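Local coordinates for protein STU0660 (Streptococcus thermophilus, PDB 3ZTH) that belongs to the large Csn2 proteins of CRISPR-mediated bacterial immunity, binds magnesium ions and probably binds DNA, at residues 73-78 with 196-201; 250-255 with 264-269. All blocks are in the same frame, centred on the assembly; numbering follows the deposited sequence.

Contact 1 of 2, residues 73-78 with 196-201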
loop_
_atom_site.group_PDB
_atom_site.type_symbol
_atom_site.label_atom_id
_atom_site.label_comp_id
_atom_site.label_asym_id
_atom_site.label_seq_id
_atom_site.Cartn_x
_atom_site.Cartn_y
_atom_site.Cartn_z
ATOM N N SER A 73 -26.083 -6.078 -14.337
ATOM C CA SER A 73 -26.286 -4.674 -13.999
ATOM C C SER A 73 -27.774 -4.344 -13.930
ATOM O O SER A 73 -28.160 -3.237 -13.563
ATOM C CB SER A 73 -25.629 -3.797 -15.066
ATOM O OG SER A 73 -26.240 -4.013 -16.332
ATOM N N SER A 74 -28.605 -5.314 -14.284
ATOM C CA SER A 74 -30.047 -5.128 -14.299
ATOM C C SER A 74 -30.690 -4.562 -13.024
ATOM O O SER A 74 -31.737 -3.921 -13.097
ATOM C CB SER A 74 -30.721 -6.453 -14.667
ATOM O OG SER A 74 -32.116 -6.283 -14.825
ATOM N N TYR A 75 -30.078 -4.784 -11.862
ATOM C CA TYR A 75 -30.654 -4.288 -10.609
ATOM C C TYR A 75 -29.655 -3.589 -9.709
ATOM O O TYR A 75 -28.453 -3.806 -9.818
ATOM C CB TYR A 75 -31.217 -5.439 -9.757
ATOM C CG TYR A 75 -32.277 -6.309 -10.381
ATOM C CD1 TYR A 75 -33.621 -5.937 -10.354
ATOM C CD2 TYR A 75 -31.944 -7.530 -10.956
ATOM C CE1 TYR A 75 -34.602 -6.766 -10.880
ATOM C CE2 TYR A 75 -32.920 -8.366 -11.484
ATOM C CZ TYR A 75 -34.246 -7.978 -11.444
ATOM O OH TYR A 75 -35.211 -8.806 -11.981
ATOM N N HIS A 76 -30.176 -2.755 -8.812
ATOM C CA HIS A 76 -29.365 -2.110 -7.792
ATOM C C HIS A 76 -29.565 -3.142 -6.685
ATOM O O HIS A 76 -30.561 -3.112 -5.963
ATOM C CB HIS A 76 -29.953 -0.765 -7.367
ATOM C CG HIS A 76 -29.559 0.370 -8.258
ATOM N ND1 HIS A 76 -30.290 0.732 -9.371
ATOM C CD2 HIS A 76 -28.482 1.190 -8.230
ATOM C CE1 HIS A 76 -29.678 1.727 -9.989
ATOM N NE2 HIS A 76 -28.579 2.023 -9.317
ATOM N N TYR A 77 -28.623 -4.070 -6.594
ATOM C CA TYR A 77 -28.673 -5.175 -5.644
ATOM C C TYR A 77 -28.211 -4.890 -4.216
ATOM O O TYR A 77 -27.130 -4.350 -3.999
ATOM C CB TYR A 77 -27.836 -6.322 -6.206
ATOM C CG TYR A 77 -27.903 -7.603 -5.419
ATOM C CD1 TYR A 77 -28.986 -8.467 -5.558
ATOM C CD2 TYR A 77 -26.881 -7.958 -4.538
ATOM C CE1 TYR A 77 -29.052 -9.658 -4.844
ATOM C CE2 TYR A 77 -26.937 -9.146 -3.814
ATOM C CZ TYR A 77 -28.027 -9.992 -3.973
ATOM O OH TYR A 77 -28.098 -11.168 -3.259
ATOM N N ILE A 78 -29.029 -5.261 -3.240
ATOM C CA ILE A 78 -28.643 -5.083 -1.848
ATOM C C ILE A 78 -28.826 -6.391 -1.101
ATOM O O ILE A 78 -29.947 -6.881 -0.957
ATOM C CB ILE A 78 -29.476 -4.041 -1.116
ATOM C CG1 ILE A 78 -29.213 -2.653 -1.687
ATOM C CG2 ILE A 78 -29.138 -4.095 0.370
ATOM C CD1 ILE A 78 -29.925 -1.527 -0.925
ATOM N N THR A 196 -36.454 5.669 -10.344
ATOM C CA THR A 196 -37.277 4.699 -11.042
ATOM C C THR A 196 -36.478 3.433 -11.319
ATOM O O THR A 196 -37.033 2.433 -11.772
ATOM C CB THR A 196 -37.784 5.283 -12.380
ATOM O OG1 THR A 196 -38.671 6.372 -12.106
ATOM C CG2 THR A 196 -38.521 4.229 -13.197
ATOM N N GLU A 197 -35.178 3.476 -11.038
ATOM C CA GLU A 197 -34.306 2.328 -11.275
ATOM C C GLU A 197 -34.695 1.113 -10.440
ATOM O O GLU A 197 -35.173 1.245 -9.312
ATOM C CB GLU A 197 -32.845 2.709 -11.023
ATOM C CG GLU A 197 -32.331 3.757 -12.010
ATOM C CD GLU A 197 -30.868 4.097 -11.812
ATOM O OE1 GLU A 197 -30.494 4.488 -10.681
ATOM O OE2 GLU A 197 -30.097 3.978 -12.790
ATOM N N LYS A 198 -34.494 -0.073 -11.006
ATOM C CA LYS A 198 -34.854 -1.307 -10.325
ATOM C C LYS A 198 -33.966 -1.657 -9.132
ATOM O O LYS A 198 -32.739 -1.572 -9.195
ATOM C CB LYS A 198 -34.880 -2.471 -11.328
ATOM C CG LYS A 198 -35.755 -2.203 -12.557
ATOM C CD LYS A 198 -36.316 -3.486 -13.195
ATOM C CE LYS A 198 -35.237 -4.525 -13.519
ATOM N NZ LYS A 198 -34.239 -4.061 -14.534
ATOM N N TYR A 199 -34.611 -2.039 -8.035
ATOM C CA TYR A 199 -33.920 -2.424 -6.814
ATOM C C TYR A 199 -34.284 -3.845 -6.423
ATOM O O TYR A 199 -35.461 -4.194 -6.313
ATOM C CB TYR A 199 -34.280 -1.484 -5.667
ATOM C CG TYR A 199 -33.366 -0.290 -5.564
ATOM C CD1 TYR A 199 -33.359 0.697 -6.548
ATOM C CD2 TYR A 199 -32.478 -0.162 -4.495
ATOM C CE1 TYR A 199 -32.487 1.780 -6.470
ATOM C CE2 TYR A 199 -31.606 0.914 -4.406
ATOM C CZ TYR A 199 -31.612 1.879 -5.396
ATOM O OH TYR A 199 -30.730 2.930 -5.321
ATOM N N LEU A 200 -33.266 -4.668 -6.225
ATOM C CA LEU A 200 -33.483 -6.045 -5.835
ATOM C C LEU A 200 -32.858 -6.219 -4.469
ATOM O O LEU A 200 -31.656 -6.057 -4.308
ATOM C CB LEU A 200 -32.832 -6.984 -6.836
ATOM C CG LEU A 200 -32.821 -8.463 -6.466
ATOM C CD1 LEU A 200 -34.235 -8.945 -6.119
ATOM C CD2 LEU A 200 -32.243 -9.243 -7.643
ATOM N N ILE A 201 -33.684 -6.541 -3.483
ATOM C CA ILE A 201 -33.206 -6.716 -2.125
ATOM C C ILE A 201 -33.431 -8.137 -1.626
ATOM O O ILE A 201 -34.559 -8.629 -1.610
ATOM C CB ILE A 201 -33.905 -5.712 -1.193
ATOM C CG1 ILE A 201 -33.665 -4.294 -1.722
ATOM C CG2 ILE A 201 -33.389 -5.863 0.233
ATOM C CD1 ILE A 201 -34.233 -3.209 -0.848
#
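His76 and Tyr199 meet as neighbours on adjacent parallel strands: His76 CB sits over the centre of the phenol ring, 3.5 Å from the Tyr199 ring centroid. The imidazole lies nearly parallel to that ring, planes 13° apart, but slid so far that overlap is slight. Beyond it, Glu197 OE1 lies 3.0 Å from His76 CE1, a C-H facing a carboxylate oxygen; NE2 is near but poorly angled for a hydrogen bond. Lys198 O receives His76 N at 2.8 Å and, weakly, ND1 as well, which may help hold the imidazole's rotation. Leu200 continues the parallel pattern, its N bonding His76 O and its O receiving Ile78 N at 2.9 Å.

On the face carrying Tyr77 and Leu200, Leu200 CD2 packs over the Tyr75 ring, 4.0 Å from its centroid. Bends at chi3 and chi4 (-53° and -63°) curl Lys198 back, so that NZ bonds Ser74 O and OG while making a cation-pi contact with the Tyr75 ring. Strand 199-204 runs between 76-80 and 232-237, parallel pairing consistent with the P-loop NTPase clan; Phe42 of helix 28-43 covers the Tyr75-Leu200 side, and helix 177-192 packs against Tyr199 and Ile201.

Contact 2 of 2, residues 250-255 with 264-269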
loop_
_atom_site.group_PDB
_atom_site.type_symbol
_atom_site.label_atom_id
_atom_site.label_comp_id
_atom_site.label_asym_id
_atom_site.label_seq_id
_atom_site.Cartn_x
_atom_site.Cartn_y
_atom_site.Cartn_z
ATOM N N ASN A 250 -48.802 -12.997 -3.763
ATOM C CA ASN A 250 -47.461 -13.574 -3.752
ATOM C C ASN A 250 -47.372 -15.091 -3.896
ATOM O O ASN A 250 -46.287 -15.638 -4.044
ATOM C CB ASN A 250 -46.731 -13.161 -2.470
ATOM C CG ASN A 250 -47.326 -13.805 -1.211
ATOM O OD1 ASN A 250 -48.129 -14.741 -1.281
ATOM N ND2 ASN A 250 -46.918 -13.306 -0.052
ATOM N N SER A 251 -48.510 -15.764 -3.853
ATOM C CA SER A 251 -48.555 -17.222 -3.954
ATOM C C SER A 251 -47.647 -17.875 -5.012
ATOM O O SER A 251 -46.879 -18.790 -4.712
ATOM C CB SER A 251 -49.997 -17.659 -4.197
ATOM O OG SER A 251 -50.121 -19.055 -4.035
ATOM N N ARG A 252 -47.754 -17.411 -6.253
ATOM C CA ARG A 252 -46.973 -17.952 -7.356
ATOM C C ARG A 252 -45.469 -17.718 -7.228
ATOM O O ARG A 252 -44.671 -18.375 -7.894
ATOM C CB ARG A 252 -47.480 -17.360 -8.676
ATOM C CG ARG A 252 -48.838 -17.914 -9.106
ATOM C CD ARG A 252 -49.337 -17.301 -10.418
ATOM N NE ARG A 252 -49.665 -15.881 -10.275
ATOM C CZ ARG A 252 -48.977 -14.884 -10.829
ATOM N NH1 ARG A 252 -47.909 -15.143 -11.579
ATOM N NH2 ARG A 252 -49.357 -13.624 -10.627
ATOM N N PHE A 253 -45.075 -16.793 -6.364
ATOM C CA PHE A 253 -43.666 -16.499 -6.198
ATOM C C PHE A 253 -43.031 -17.189 -5.000
ATOM O O PHE A 253 -41.915 -16.855 -4.585
ATOM C CB PHE A 253 -43.485 -14.987 -6.161
ATOM C CG PHE A 253 -44.157 -14.307 -7.309
ATOM C CD1 PHE A 253 -43.809 -14.637 -8.622
ATOM C CD2 PHE A 253 -45.211 -13.422 -7.096
ATOM C CE1 PHE A 253 -44.505 -14.105 -9.702
ATOM C CE2 PHE A 253 -45.917 -12.881 -8.173
ATOM C CZ PHE A 253 -45.567 -13.222 -9.476
ATOM N N VAL A 254 -43.755 -18.157 -4.451
ATOM C CA VAL A 254 -43.251 -18.949 -3.347
ATOM C C VAL A 254 -42.592 -20.122 -4.045
ATOM O O VAL A 254 -43.266 -20.956 -4.639
ATOM C CB VAL A 254 -44.374 -19.464 -2.452
ATOM C CG1 VAL A 254 -43.824 -20.472 -1.469
ATOM C CG2 VAL A 254 -45.017 -18.307 -1.712
ATOM N N ASN A 255 -41.269 -20.165 -3.999
ATOM C CA ASN A 255 -40.522 -21.232 -4.643
ATOM C C ASN A 255 -40.077 -22.297 -3.645
ATOM O O ASN A 255 -39.385 -21.999 -2.665
ATOM C CB ASN A 255 -39.313 -20.634 -5.369
ATOM C CG ASN A 255 -39.715 -19.795 -6.581
ATOM O OD1 ASN A 255 -39.946 -20.322 -7.674
ATOM N ND2 ASN A 255 -39.820 -18.489 -6.383
ATOM N N LEU A 264 -45.443 -22.467 -6.116
ATOM C CA LEU A 264 -46.870 -22.658 -5.874
ATOM C C LEU A 264 -47.704 -22.048 -6.993
ATOM O O LEU A 264 -47.205 -21.254 -7.805
ATOM C CB LEU A 264 -47.293 -22.033 -4.538
ATOM C CG LEU A 264 -46.774 -22.660 -3.237
ATOM C CD1 LEU A 264 -47.317 -21.891 -2.044
ATOM C CD2 LEU A 264 -47.190 -24.116 -3.163
ATOM N N TYR A 265 -48.973 -22.442 -7.028
ATOM C CA TYR A 265 -49.930 -21.943 -8.013
ATOM C C TYR A 265 -50.746 -20.869 -7.294
ATOM O O TYR A 265 -50.402 -20.468 -6.180
ATOM C CB TYR A 265 -50.885 -23.059 -8.454
ATOM C CG TYR A 265 -50.241 -24.286 -9.067
ATOM C CD1 TYR A 265 -49.565 -24.221 -10.293
ATOM C CD2 TYR A 265 -50.364 -25.530 -8.450
ATOM C CE1 TYR A 265 -49.037 -25.370 -10.891
ATOM C CE2 TYR A 265 -49.841 -26.687 -9.034
ATOM C CZ TYR A 265 -49.185 -26.601 -10.253
ATOM O OH TYR A 265 -48.710 -27.761 -10.833
ATOM N N ASP A 266 -51.818 -20.401 -7.926
ATOM C CA ASP A 266 -52.679 -19.413 -7.286
ATOM C C ASP A 266 -53.390 -20.155 -6.162
ATOM O O ASP A 266 -53.658 -21.355 -6.278
ATOM C CB ASP A 266 -53.712 -18.857 -8.268
ATOM C CG ASP A 266 -53.089 -17.984 -9.338
ATOM O OD1 ASP A 266 -52.500 -16.933 -8.995
ATOM O OD2 ASP A 266 -53.187 -18.351 -10.529
ATOM N N VAL A 267 -53.682 -19.440 -5.080
ATOM C CA VAL A 267 -54.347 -20.014 -3.915
ATOM C C VAL A 267 -55.746 -20.567 -4.208
ATOM O O VAL A 267 -56.075 -21.681 -3.800
ATOM C CB VAL A 267 -54.450 -18.966 -2.785
ATOM C CG1 VAL A 267 -54.987 -19.607 -1.516
ATOM C CG2 VAL A 267 -53.081 -18.345 -2.543
ATOM N N GLU A 268 -56.573 -19.798 -4.907
ATOM C CA GLU A 268 -57.915 -20.272 -5.223
ATOM C C GLU A 268 -57.835 -21.537 -6.082
ATOM O O GLU A 268 -58.611 -22.480 -5.909
ATOM C CB GLU A 268 -58.712 -19.188 -5.956
ATOM C CG GLU A 268 -60.172 -19.563 -6.214
ATOM C CD GLU A 268 -60.902 -20.020 -4.950
ATOM O OE1 GLU A 268 -60.608 -19.482 -3.853
ATOM O OE2 GLU A 268 -61.779 -20.909 -5.054
ATOM N N PHE A 269 -56.889 -21.557 -7.008
ATOM C CA PHE A 269 -56.714 -22.716 -7.862
ATOM C C PHE A 269 -56.440 -23.950 -6.993
ATOM O O PHE A 269 -57.116 -24.967 -7.115
ATOM C CB PHE A 269 -55.543 -22.486 -8.829
ATOM C CG PHE A 269 -55.206 -23.689 -9.670
ATOM C CD1 PHE A 269 -55.902 -23.948 -10.850
ATOM C CD2 PHE A 269 -54.218 -24.585 -9.259
ATOM C CE1 PHE A 269 -55.616 -25.087 -11.611
ATOM C CE2 PHE A 269 -53.924 -25.728 -10.010
ATOM C CZ PHE A 269 -54.625 -25.979 -11.189
#
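Leu264 enters the contact through its backbone, its N donating to Val254 O at 3.0 Å with an N-H...O angle of 159°, continuing, just past strand 261-263, the antiparallel hairpin which that strand forms with 254-257. Its CB lies 3.3 Å from Ser251 O, and its CD1 meets Val254 CG1 at 3.8 Å, the two branched chains crossing at an angle. Leu264 O in turn receives a CA-H...O contact from Arg252. At Tyr265 the carbonyl does the work: Ser251 OG, swung anti to its own nitrogen (chi1 -168°), donates to Tyr265 O at 2.6 Å, nearly in line with the C=O bond. Asp266 holds the N-cap position of helix 267-277, though its side chain, running alongside Arg252, makes no capping bond. Its OD1 reaches the edge of the guanidinium at NE, 3.3 Å away, in a salt bridge whose hydrogen bond is weak, bent to 133°. Val267 opens the helix and lays CG2 against Ser251 OG at 3.4 Å.

Buried Ser251 therefore spends its hydroxyl on a main-chain oxygen just ahead of the helix, with Met270 also against it. The turn before strand 254-257 is thus joined to the helix approach chiefly through main-chain oxygens, and the partly exposed ion pair probably adds only modestly.

Both contacts reach the same sheet, their centres about 24 Å apart and their nearest atoms about 11 Å apart. Contact 1 joins an outermost strand, 76-80, to its neighbour across more than a hundred residues; contact 2 is local, beside the other outermost strand, 261-263, and leads into a helix. Four of ten touching residues are buried in contact 1, with Glu197 and Lys198 exposed; in contact 2 four of seven are buried and none fully exposed. Contact 1 flanks regular parallel bonding with aromatic, aliphatic and lysine contacts; contact 2 combines one backbone bond, a serine hydroxyl, Val254-Leu264 packing and a weakly hydrogen-bonded salt bridge. Contact 1 lies away from the magnesium sites, whereas Val254's side chain is about 11 Å from those of Gln26 and Asp240.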